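Local coordinates for protein glycerol dehydratase (Clostridium butyricum, PDB 1R9D) that probably dehydrates glycerol without coenzyme B12, as a glycyl-radical lyase of the pyruvate formate-lyase family, at residues Val27-Glu30 with Arg31-Ile35; Glu202-Leu205 with Asn206-Ile210; Tyr405-Asp408 with Glu409-Ile412; Tyr497-Lys500 with His501-Ala505. All blocks are in the same frame, centred on the assembly; numbering follows the deposited sequence.

Contact 1. Residues Val27-Glu30 with Arg31-Ile35; sequences VESE and RAILI
Ser29 meets Ile33 one turn further along the chain. The CB of Ser29 lies 3.7 Å from CD1 of Ile33. The isoleucine points its CB back toward the loop. Its CG1 stands beside its own backbone N (chi1 -81°), and the bend at chi2 (56°) brings CD1 back against CB of Ser29. The methyl's approach to the backbone O of Ser29 is tight, and its exact placing there is doubtful. Ile33 N donates to Ser29 O at 3.0 Å. Leu34 makes the next bond, from its N to Glu30 O at 3.0 Å, and its CG packs 3.4 Å from Glu30 O.

These bonds form the first turn of helix 30-40, where the loop after helix 11-22 becomes helical. Water 1 bridges the approach to this turn. It donates to Glu28 O at 2.8 Å and accepts from Ala32 N at 3.1 Å.

The long polar side chains leave the turn in other directions. Arg31 runs straight out from CG to NE. Its guanidinium forms a salt bridge with Glu88 and also bonds the backbone oxygens of Ile276 and Val85. Glu30 bends at chi2, and its carboxylate pairs with Lys78. The Ile33 side chain also packs on Lys118 and Val122 of helix 113-125.

Contact 2. Residues Glu202-Leu205 with Asn206-Ile210; sequences EKFL and NSVII
The Phe204 ring has CG2 of Val208 over one face, 3.6 Å above the plane and offset toward the rim. This is a CH-pi contact. CG2 is 4.0 Å from the ring centroid, and its closest ring atom is Phe204 CZ at 3.7 Å. The valine places CG2 beside its own backbone N, which turns this methyl back to the preceding turn.

The other flat groups are the Glu202 carboxylate and the Asn206 amide. Their planes stand 76° apart. Asn206 ND2 donates to Glu202 OE1 at 2.6 Å, a short bond. The acceptor lies in the amide plane, but the donor stands above the carboxylate plane. ND2 also makes a weak bond to the backbone O of Glu202. The second carboxylate oxygen, OE2, is met on its syn side by Lys203 NZ at 3.0 Å in a salt bridge. The two oxygens thus have different partners, which should restrain rotation of the carboxylate.

Ser207 turns its hydroxyl back to the helix. OG donates to Lys203 O at 2.8 Å, and the backbone N of Ser207 adds a weak bond to the same oxygen.

Phe204/Val208 and Glu202/Asn206 are i to i+4 pairs on successive turns of helix 197-230. Lys203 packs on Met139 of the second subunit, and Glu202 packs on Thr140 of that subunit. Ser207 faces helix 47-61, and Ile209 faces helix 169-190. Phe204 and Val208 touch helix 520-524.

Contact 3. Residues Tyr405-Asp408 with Glu409-Ile412; sequences YYND and EVII
Asn407 meets Glu409 and Val410 through the two ends of its amide. From CB the side chain runs to CG, which lies opposite the backbone N (chi1 -171°) and so swings beside the carbonyl carbon, toward the coming turn. CG comes within 3.8 Å of Glu409 N. OD1 goes further and accepts from Glu409 N at 3.1 Å, a weak bond at 134°. OD1 also lies 3.3 Å from CB of Glu409. The other arm, ND2, packs against CG2 of Val410 at 3.3 Å, and the two side chains cross at about a right angle. ND2 donates to Gly731 O, consistent with OD1 facing Glu409 N.

Asn407 is the N-cap of helix 408-417. It ends strand 404-407 of a mixed sheet, so strand passes into helix without an intervening loop. Its backbone O accepts from both Val410 N and Ile411 N. The Ile411 bond is nearly straight, at 3.0 Å and 170°.

CD1 of Ile411 lies 3.9 Å from CB of Tyr406, at the edge of that ring and near its plane. Asp408 CB touches CD1 of Ile412, while its carboxylate bonds Tyr428 and forms a salt bridge with Arg379. Tyr406 OH bonds Cys433 O.

Contact 4. Residues Tyr497-Lys500 with His501-Ala505; sequences YFVK and HMCCA
Two consecutive turns of the long helix 484-516 carry an aromatic pair four residues apart. His501 turns its ring edge to one face of Tyr497, in a T-shaped (edge-to-face) stack. The centroids are 4.7 Å apart and the planes meet at 63°. CD2 of His501 lies 3.6 Å above the tyrosine plane, offset toward the rim. NE2 reaches CE1 of Tyr497 at 3.5 Å. The tyrosine has CG opposite its backbone N (chi1 -178°), whereas the histidine has CG beside its own N (chi1 -72°). These different first torsions bring the two rings together along one side of the helix.

Both polar ends have partners. Tyr497 OH bonds Glu142, and His501 ND1 bonds Thr143, both on helix 141-147. Water 2 accepts from Lys500 NZ at 2.8 Å and hydrogen-bonds His501 NE2 at 3.2 Å. The lysine chain bends at chi2 and chi3, and its CD lies over one face of the histidine ring.

Another side of the helix is apolar. CG1 of Val499 touches SG of Cys503 at 4.1 Å and, less closely, CE of Met502. Val499 and Met502 continue onto Phe451 of strand 449-452 and Tyr620 of helix 607-624. Lys500 also packs on Ile194 of the second subunit. The arrangement is a regular alpha-helix with an i to i+4 aromatic pair on one side and apolar packing on another.

How the contacts relate
All four contacts are local and largely buried, and none touches another. Contacts 1 and 3 are helix starts. Contact 1 follows a loop and uses a bridging water, while contact 3 follows a strand and uses an asparagine cap. Contacts 2 and 4 lie within long helices. Contact 2 joins an amide to a carboxylate, whereas contact 4 pairs two rings. Both also reach the second subunit, which contacts 1 and 3 do not. Contacts 1 and 2 share a neighbour, helix 47-61. Contact 3 lies deepest, its centre about 18 Å from the centre of the chain, and its Tyr406 side chain lies about 9 Å from bound glycerol.

Contact 1. Residues Val27-Glu30 with Arg31-Ile35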
loop_
_atom_site.group_PDB
_atom_site.type_symbol
_atom_site.label_atom_id
_atom_site.label_comp_id
_atom_site.label_asym_id
_atom_site.label_seq_id
_atom_site.Cartn_x
_atom_site.Cartn_y
_atom_site.Cartn_z
ATOM N N VAL A 27 -33.754 -2.917 1.835
ATOM C CA VAL A 27 -32.344 -3.197 1.618
ATOM C C VAL A 27 -32.262 -4.340 0.615
ATOM O O VAL A 27 -32.807 -5.422 0.851
ATOM C CB VAL A 27 -31.662 -3.639 2.923
ATOM C CG1 VAL A 27 -30.202 -3.995 2.656
ATOM C CG2 VAL A 27 -31.764 -2.533 3.958
ATOM N N GLU A 28 -31.601 -4.090 -0.510
ATOM C CA GLU A 28 -31.453 -5.106 -1.542
ATOM C C GLU A 28 -30.047 -5.689 -1.481
ATOM O O GLU A 28 -29.120 -5.042 -0.983
ATOM C CB GLU A 28 -31.781 -4.497 -2.912
ATOM C CG GLU A 28 -33.296 -4.288 -3.076
ATOM C CD GLU A 28 -33.705 -3.551 -4.339
ATOM O OE1 GLU A 28 -32.906 -3.482 -5.296
ATOM O OE2 GLU A 28 -34.854 -3.050 -4.376
ATOM N N SER A 29 -29.886 -6.918 -1.968
ATOM C CA SER A 29 -28.589 -7.583 -1.896
ATOM C C SER A 29 -27.803 -7.780 -3.193
ATOM O O SER A 29 -26.655 -8.220 -3.149
ATOM C CB SER A 29 -28.756 -8.942 -1.205
ATOM O OG SER A 29 -29.704 -9.745 -1.889
ATOM N N GLU A 30 -28.399 -7.456 -4.335
ATOM C CA GLU A 30 -27.716 -7.630 -5.615
ATOM C C GLU A 30 -26.284 -7.083 -5.642
ATOM O O GLU A 30 -25.336 -7.816 -5.945
ATOM C CB GLU A 30 -28.517 -6.980 -6.745
ATOM C CG GLU A 30 -29.673 -7.816 -7.303
ATOM C CD GLU A 30 -30.840 -7.962 -6.343
ATOM O OE1 GLU A 30 -31.089 -7.022 -5.557
ATOM O OE2 GLU A 30 -31.521 -9.013 -6.389
ATOM N N ARG A 31 -26.112 -5.803 -5.328
ATOM C CA ARG A 31 -24.768 -5.232 -5.359
ATOM C C ARG A 31 -23.789 -5.967 -4.447
ATOM O O ARG A 31 -22.663 -6.260 -4.850
ATOM C CB ARG A 31 -24.783 -3.745 -4.978
ATOM C CG ARG A 31 -23.397 -3.097 -5.123
ATOM C CD ARG A 31 -23.341 -1.682 -4.556
ATOM N NE ARG A 31 -22.013 -1.083 -4.727
ATOM C CZ ARG A 31 -20.944 -1.377 -3.991
ATOM N NH1 ARG A 31 -21.022 -2.269 -3.012
ATOM N NH2 ARG A 31 -19.787 -0.771 -4.236
ATOM N N ALA A 32 -24.216 -6.270 -3.226
ATOM C CA ALA A 32 -23.356 -6.954 -2.268
ATOM C C ALA A 32 -22.859 -8.289 -2.805
ATOM O O ALA A 32 -21.689 -8.644 -2.643
ATOM C CB ALA A 32 -24.100 -7.169 -0.957
ATOM N N ILE A 33 -23.758 -9.034 -3.436
ATOM C CA ILE A 33 -23.398 -10.331 -3.994
ATOM C C ILE A 33 -22.392 -10.178 -5.137
ATOM O O ILE A 33 -21.413 -10.921 -5.213
ATOM C CB ILE A 33 -24.662 -11.083 -4.502
ATOM C CG1 ILE A 33 -25.378 -11.767 -3.332
ATOM C CG2 ILE A 33 -24.274 -12.152 -5.518
ATOM C CD1 ILE A 33 -25.766 -10.851 -2.198
ATOM N N LEU A 34 -22.628 -9.202 -6.006
ATOM C CA LEU A 34 -21.759 -8.964 -7.150
ATOM C C LEU A 34 -20.341 -8.499 -6.814
ATOM O O LEU A 34 -19.375 -8.982 -7.405
ATOM C CB LEU A 34 -22.419 -7.969 -8.103
ATOM C CG LEU A 34 -23.673 -8.480 -8.820
ATOM C CD1 LEU A 34 -24.280 -7.368 -9.648
ATOM C CD2 LEU A 34 -23.309 -9.666 -9.714
ATOM N N ILE A 35 -20.199 -7.566 -5.877
ATOM C CA ILE A 35 -18.860 -7.098 -5.529
ATOM C C ILE A 35 -18.085 -8.217 -4.832
ATOM O O ILE A 35 -16.869 -8.330 -4.991
ATOM C CB ILE A 35 -18.905 -5.828 -4.625
ATOM C CG1 ILE A 35 -17.504 -5.213 -4.536
ATOM C CG2 ILE A 35 -19.421 -6.180 -3.236
ATOM C CD1 ILE A 35 -17.466 -3.835 -3.900
HETATM O O HOH W 1 -26.705 -4.727 -2.326
#

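Contact 2. Residues Glu202-Leu205 with Asn206-Ile210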
loop_
_atom_site.group_PDB
_atom_site.type_symbol
_atom_site.label_atom_id
_atom_site.label_comp_id
_atom_site.label_asym_id
_atom_site.label_seq_id
_atom_site.Cartn_x
_atom_site.Cartn_y
_atom_site.Cartn_z
ATOM N N GLU A 202 0.280 3.784 -14.036
ATOM C CA GLU A 202 -0.231 3.039 -15.177
ATOM C C GLU A 202 -1.459 2.231 -14.760
ATOM O O GLU A 202 -2.474 2.220 -15.459
ATOM C CB GLU A 202 0.879 2.131 -15.722
ATOM C CG GLU A 202 0.523 1.336 -16.959
ATOM C CD GLU A 202 0.027 -0.055 -16.627
ATOM O OE1 GLU A 202 -1.175 -0.204 -16.324
ATOM O OE2 GLU A 202 0.847 -0.998 -16.654
ATOM N N LYS A 203 -1.376 1.568 -13.610
ATOM C CA LYS A 203 -2.501 0.780 -13.125
ATOM C C LYS A 203 -3.703 1.673 -12.844
ATOM O O LYS A 203 -4.839 1.291 -13.107
ATOM C CB LYS A 203 -2.113 0.001 -11.865
ATOM C CG LYS A 203 -1.006 -1.024 -12.100
ATOM C CD LYS A 203 -1.260 -1.842 -13.370
ATOM C CE LYS A 203 -0.079 -2.749 -13.688
ATOM N NZ LYS A 203 -0.178 -3.373 -15.041
ATOM N N PHE A 204 -3.452 2.867 -12.316
ATOM C CA PHE A 204 -4.544 3.791 -12.033
ATOM C C PHE A 204 -5.230 4.247 -13.318
ATOM O O PHE A 204 -6.458 4.262 -13.404
ATOM C CB PHE A 204 -4.043 5.032 -11.285
ATOM C CG PHE A 204 -5.089 6.104 -11.147
ATOM C CD1 PHE A 204 -6.136 5.959 -10.238
ATOM C CD2 PHE A 204 -5.075 7.222 -11.978
ATOM C CE1 PHE A 204 -7.155 6.910 -10.166
ATOM C CE2 PHE A 204 -6.093 8.179 -11.913
ATOM C CZ PHE A 204 -7.135 8.019 -11.004
ATOM N N LEU A 205 -4.441 4.628 -14.317
ATOM C CA LEU A 205 -5.023 5.095 -15.570
ATOM C C LEU A 205 -5.811 3.995 -16.276
ATOM O O LEU A 205 -6.871 4.256 -16.846
ATOM C CB LEU A 205 -3.931 5.660 -16.481
ATOM C CG LEU A 205 -3.337 6.981 -15.975
ATOM C CD1 LEU A 205 -2.168 7.401 -16.857
ATOM C CD2 LEU A 205 -4.415 8.059 -15.966
ATOM N N ASN A 206 -5.308 2.765 -16.239
ATOM C CA ASN A 206 -6.035 1.669 -16.870
ATOM C C ASN A 206 -7.300 1.332 -16.087
ATOM O O ASN A 206 -8.264 0.805 -16.649
ATOM C CB ASN A 206 -5.141 0.436 -17.008
ATOM C CG ASN A 206 -4.260 0.510 -18.239
ATOM O OD1 ASN A 206 -4.758 0.627 -19.361
ATOM N ND2 ASN A 206 -2.955 0.455 -18.040
ATOM N N SER A 207 -7.303 1.644 -14.793
ATOM C CA SER A 207 -8.472 1.389 -13.958
ATOM C C SER A 207 -9.550 2.414 -14.289
ATOM O O SER A 207 -10.742 2.121 -14.222
ATOM C CB SER A 207 -8.106 1.468 -12.475
ATOM O OG SER A 207 -7.287 0.378 -12.097
ATOM N N VAL A 208 -9.124 3.624 -14.637
ATOM C CA VAL A 208 -10.061 4.676 -15.017
ATOM C C VAL A 208 -10.734 4.272 -16.330
ATOM O O VAL A 208 -11.935 4.462 -16.511
ATOM C CB VAL A 208 -9.339 6.022 -15.241
ATOM C CG1 VAL A 208 -10.259 6.999 -15.962
ATOM C CG2 VAL A 208 -8.896 6.605 -13.900
ATOM N N ILE A 209 -9.942 3.720 -17.246
ATOM C CA ILE A 209 -10.454 3.300 -18.546
ATOM C C ILE A 209 -11.481 2.180 -18.405
ATOM O O ILE A 209 -12.559 2.241 -19.003
ATOM C CB ILE A 209 -9.294 2.852 -19.465
ATOM C CG1 ILE A 209 -8.395 4.057 -19.759
ATOM C CG2 ILE A 209 -9.845 2.260 -20.763
ATOM C CD1 ILE A 209 -7.139 3.733 -20.541
ATOM N N ILE A 210 -11.147 1.169 -17.611
ATOM C CA ILE A 210 -12.048 0.048 -17.375
ATOM C C ILE A 210 -13.355 0.556 -16.764
ATOM O O ILE A 210 -14.448 0.136 -17.161
ATOM C CB ILE A 210 -11.405 -0.979 -16.415
ATOM C CG1 ILE A 210 -10.225 -1.666 -17.111
ATOM C CG2 ILE A 210 -12.443 -2.004 -15.961
ATOM C CD1 ILE A 210 -9.377 -2.521 -16.193
#

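Contact 3. Residues Tyr405-Asp408 with Glu409-Ile412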
loop_
_atom_site.group_PDB
_atom_site.type_symbol
_atom_site.label_atom_id
_atom_site.label_comp_id
_atom_site.label_asym_id
_atom_site.label_seq_id
_atom_site.Cartn_x
_atom_site.Cartn_y
_atom_site.Cartn_z
ATOM N N TYR A 405 -29.843 29.635 2.223
ATOM C CA TYR A 405 -29.177 30.829 1.693
ATOM C C TYR A 405 -27.714 30.854 2.110
ATOM O O TYR A 405 -27.399 30.588 3.268
ATOM C CB TYR A 405 -29.860 32.110 2.204
ATOM C CG TYR A 405 -31.315 32.250 1.799
ATOM C CD1 TYR A 405 -32.316 31.535 2.454
ATOM C CD2 TYR A 405 -31.686 33.083 0.749
ATOM C CE1 TYR A 405 -33.655 31.647 2.070
ATOM C CE2 TYR A 405 -33.025 33.202 0.353
ATOM C CZ TYR A 405 -33.998 32.481 1.021
ATOM O OH TYR A 405 -35.319 32.598 0.640
ATOM N N TYR A 406 -26.830 31.172 1.163
ATOM C CA TYR A 406 -25.390 31.225 1.427
ATOM C C TYR A 406 -24.792 32.564 1.044
ATOM O O TYR A 406 -25.114 33.122 -0.005
ATOM C CB TYR A 406 -24.676 30.093 0.684
ATOM C CG TYR A 406 -25.143 28.741 1.147
ATOM C CD1 TYR A 406 -26.267 28.140 0.578
ATOM C CD2 TYR A 406 -24.509 28.094 2.199
ATOM C CE1 TYR A 406 -26.745 26.925 1.056
ATOM C CE2 TYR A 406 -24.977 26.877 2.685
ATOM C CZ TYR A 406 -26.099 26.303 2.107
ATOM O OH TYR A 406 -26.574 25.109 2.591
ATOM N N ASN A 407 -23.892 33.055 1.894
ATOM C CA ASN A 407 -23.268 34.365 1.718
ATOM C C ASN A 407 -21.922 34.399 0.990
ATOM O O ASN A 407 -20.895 34.067 1.562
ATOM C CB ASN A 407 -23.131 35.010 3.105
ATOM C CG ASN A 407 -22.691 36.454 3.045
ATOM O OD1 ASN A 407 -22.705 37.076 1.985
ATOM N ND2 ASN A 407 -22.318 37.006 4.198
ATOM N N ASP A 408 -21.946 34.811 -0.274
ATOM C CA ASP A 408 -20.739 34.930 -1.098
ATOM C C ASP A 408 -19.698 35.833 -0.439
ATOM O O ASP A 408 -18.495 35.579 -0.513
ATOM C CB ASP A 408 -21.080 35.573 -2.440
ATOM C CG ASP A 408 -21.588 34.585 -3.473
ATOM O OD1 ASP A 408 -22.054 33.487 -3.106
ATOM O OD2 ASP A 408 -21.524 34.939 -4.672
ATOM N N GLU A 409 -20.179 36.903 0.186
ATOM C CA GLU A 409 -19.300 37.895 0.805
ATOM C C GLU A 409 -18.394 37.358 1.906
ATOM O O GLU A 409 -17.325 37.913 2.156
ATOM C CB GLU A 409 -20.139 39.070 1.316
ATOM C CG GLU A 409 -21.024 39.733 0.241
ATOM C CD GLU A 409 -20.235 40.366 -0.899
ATOM O OE1 GLU A 409 -19.170 40.966 -0.628
ATOM O OE2 GLU A 409 -20.688 40.289 -2.068
ATOM N N VAL A 410 -18.815 36.287 2.572
ATOM C CA VAL A 410 -18.002 35.667 3.618
ATOM C C VAL A 410 -17.298 34.429 3.062
ATOM O O VAL A 410 -16.101 34.222 3.271
ATOM C CB VAL A 410 -18.863 35.218 4.835
ATOM C CG1 VAL A 410 -18.045 34.315 5.759
ATOM C CG2 VAL A 410 -19.349 36.428 5.605
ATOM N N ILE A 411 -18.047 33.614 2.331
ATOM C CA ILE A 411 -17.506 32.375 1.787
ATOM C C ILE A 411 -16.323 32.512 0.834
ATOM O O ILE A 411 -15.344 31.778 0.959
ATOM C CB ILE A 411 -18.629 31.551 1.119
ATOM C CG1 ILE A 411 -19.631 31.118 2.193
ATOM C CG2 ILE A 411 -18.041 30.335 0.401
ATOM C CD1 ILE A 411 -20.877 30.439 1.645
ATOM N N ILE A 412 -16.401 33.443 -0.110
ATOM C CA ILE A 412 -15.312 33.626 -1.064
ATOM C C ILE A 412 -13.997 33.970 -0.349
ATOM O O ILE A 412 -12.985 33.303 -0.562
ATOM C CB ILE A 412 -15.693 34.690 -2.127
ATOM C CG1 ILE A 412 -16.842 34.144 -2.988
ATOM C CG2 ILE A 412 -14.496 35.020 -3.008
ATOM C CD1 ILE A 412 -17.399 35.121 -4.012
#

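Contact 4. Residues Tyr497-Lys500 with His501-Ala505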
loop_
_atom_site.group_PDB
_atom_site.type_symbol
_atom_site.label_atom_id
_atom_site.label_comp_id
_atom_site.label_asym_id
_atom_site.label_seq_id
_atom_site.Cartn_x
_atom_site.Cartn_y
_atom_site.Cartn_z
ATOM N N TYR A 497 -6.939 17.811 23.955
ATOM C CA TYR A 497 -6.776 16.367 24.021
ATOM C C TYR A 497 -7.723 15.608 23.098
ATOM O O TYR A 497 -7.294 14.758 22.318
ATOM C CB TYR A 497 -6.982 15.877 25.455
ATOM C CG TYR A 497 -6.779 14.383 25.619
ATOM C CD1 TYR A 497 -5.498 13.843 25.682
ATOM C CD2 TYR A 497 -7.866 13.509 25.671
ATOM C CE1 TYR A 497 -5.294 12.469 25.793
ATOM C CE2 TYR A 497 -7.674 12.125 25.780
ATOM C CZ TYR A 497 -6.383 11.617 25.838
ATOM O OH TYR A 497 -6.170 10.258 25.932
ATOM N N PHE A 498 -9.012 15.909 23.181
ATOM C CA PHE A 498 -9.976 15.201 22.351
ATOM C C PHE A 498 -9.958 15.582 20.876
ATOM O O PHE A 498 -10.226 14.737 20.023
ATOM C CB PHE A 498 -11.375 15.345 22.952
ATOM C CG PHE A 498 -11.543 14.586 24.237
ATOM C CD1 PHE A 498 -11.666 13.199 24.229
ATOM C CD2 PHE A 498 -11.502 15.246 25.461
ATOM C CE1 PHE A 498 -11.741 12.475 25.423
ATOM C CE2 PHE A 498 -11.575 14.529 26.664
ATOM C CZ PHE A 498 -11.694 13.143 26.642
ATOM N N VAL A 499 -9.636 16.833 20.559
ATOM C CA VAL A 499 -9.573 17.221 19.156
ATOM C C VAL A 499 -8.386 16.488 18.527
ATOM O O VAL A 499 -8.458 16.039 17.388
ATOM C CB VAL A 499 -9.395 18.746 18.976
ATOM C CG1 VAL A 499 -9.125 19.069 17.511
ATOM C CG2 VAL A 499 -10.659 19.466 19.426
ATOM N N LYS A 500 -7.301 16.349 19.283
ATOM C CA LYS A 500 -6.124 15.655 18.779
ATOM C C LYS A 500 -6.475 14.223 18.366
ATOM O O LYS A 500 -6.124 13.777 17.273
ATOM C CB LYS A 500 -5.022 15.609 19.842
ATOM C CG LYS A 500 -3.724 14.997 19.334
ATOM C CD LYS A 500 -3.041 14.128 20.377
ATOM C CE LYS A 500 -2.663 14.908 21.621
ATOM N NZ LYS A 500 -1.966 14.031 22.611
ATOM N N HIS A 501 -7.173 13.499 19.234
ATOM C CA HIS A 501 -7.523 12.121 18.906
ATOM C C HIS A 501 -8.582 11.974 17.822
ATOM O O HIS A 501 -8.587 10.985 17.091
ATOM C CB HIS A 501 -7.905 11.371 20.183
ATOM C CG HIS A 501 -6.727 11.084 21.061
ATOM N ND1 HIS A 501 -5.733 10.199 20.697
ATOM C CD2 HIS A 501 -6.331 11.632 22.234
ATOM C CE1 HIS A 501 -4.774 10.218 21.607
ATOM N NE2 HIS A 501 -5.112 11.079 22.550
ATOM N N MET A 502 -9.466 12.960 17.700
ATOM C CA MET A 502 -10.487 12.922 16.662
ATOM C C MET A 502 -9.794 13.064 15.306
ATOM O O MET A 502 -10.095 12.339 14.355
ATOM C CB MET A 502 -11.489 14.069 16.847
ATOM C CG MET A 502 -12.403 14.297 15.644
ATOM S SD MET A 502 -13.577 15.648 15.869
ATOM C CE MET A 502 -12.475 17.071 15.795
ATOM N N CYS A 503 -8.853 13.998 15.218
ATOM C CA CYS A 503 -8.148 14.210 13.962
ATOM C C CYS A 503 -7.237 13.038 13.611
ATOM O O CYS A 503 -7.108 12.669 12.437
ATOM C CB CYS A 503 -7.376 15.531 14.019
ATOM S SG CYS A 503 -8.505 16.950 14.038
ATOM N N CYS A 504 -6.619 12.434 14.620
ATOM C CA CYS A 504 -5.759 11.279 14.379
ATOM C C CYS A 504 -6.614 10.111 13.888
ATOM O O CYS A 504 -6.223 9.399 12.962
ATOM C CB CYS A 504 -5.010 10.883 15.657
ATOM S SG CYS A 504 -3.772 12.104 16.175
ATOM N N ALA A 505 -7.783 9.923 14.502
ATOM C CA ALA A 505 -8.694 8.845 14.102
ATOM C C ALA A 505 -9.117 9.048 12.646
ATOM O O ALA A 505 -9.144 8.097 11.855
ATOM C CB ALA A 505 -9.926 8.827 15.013
HETATM O O HOH W 2 -2.239 11.560 23.822
#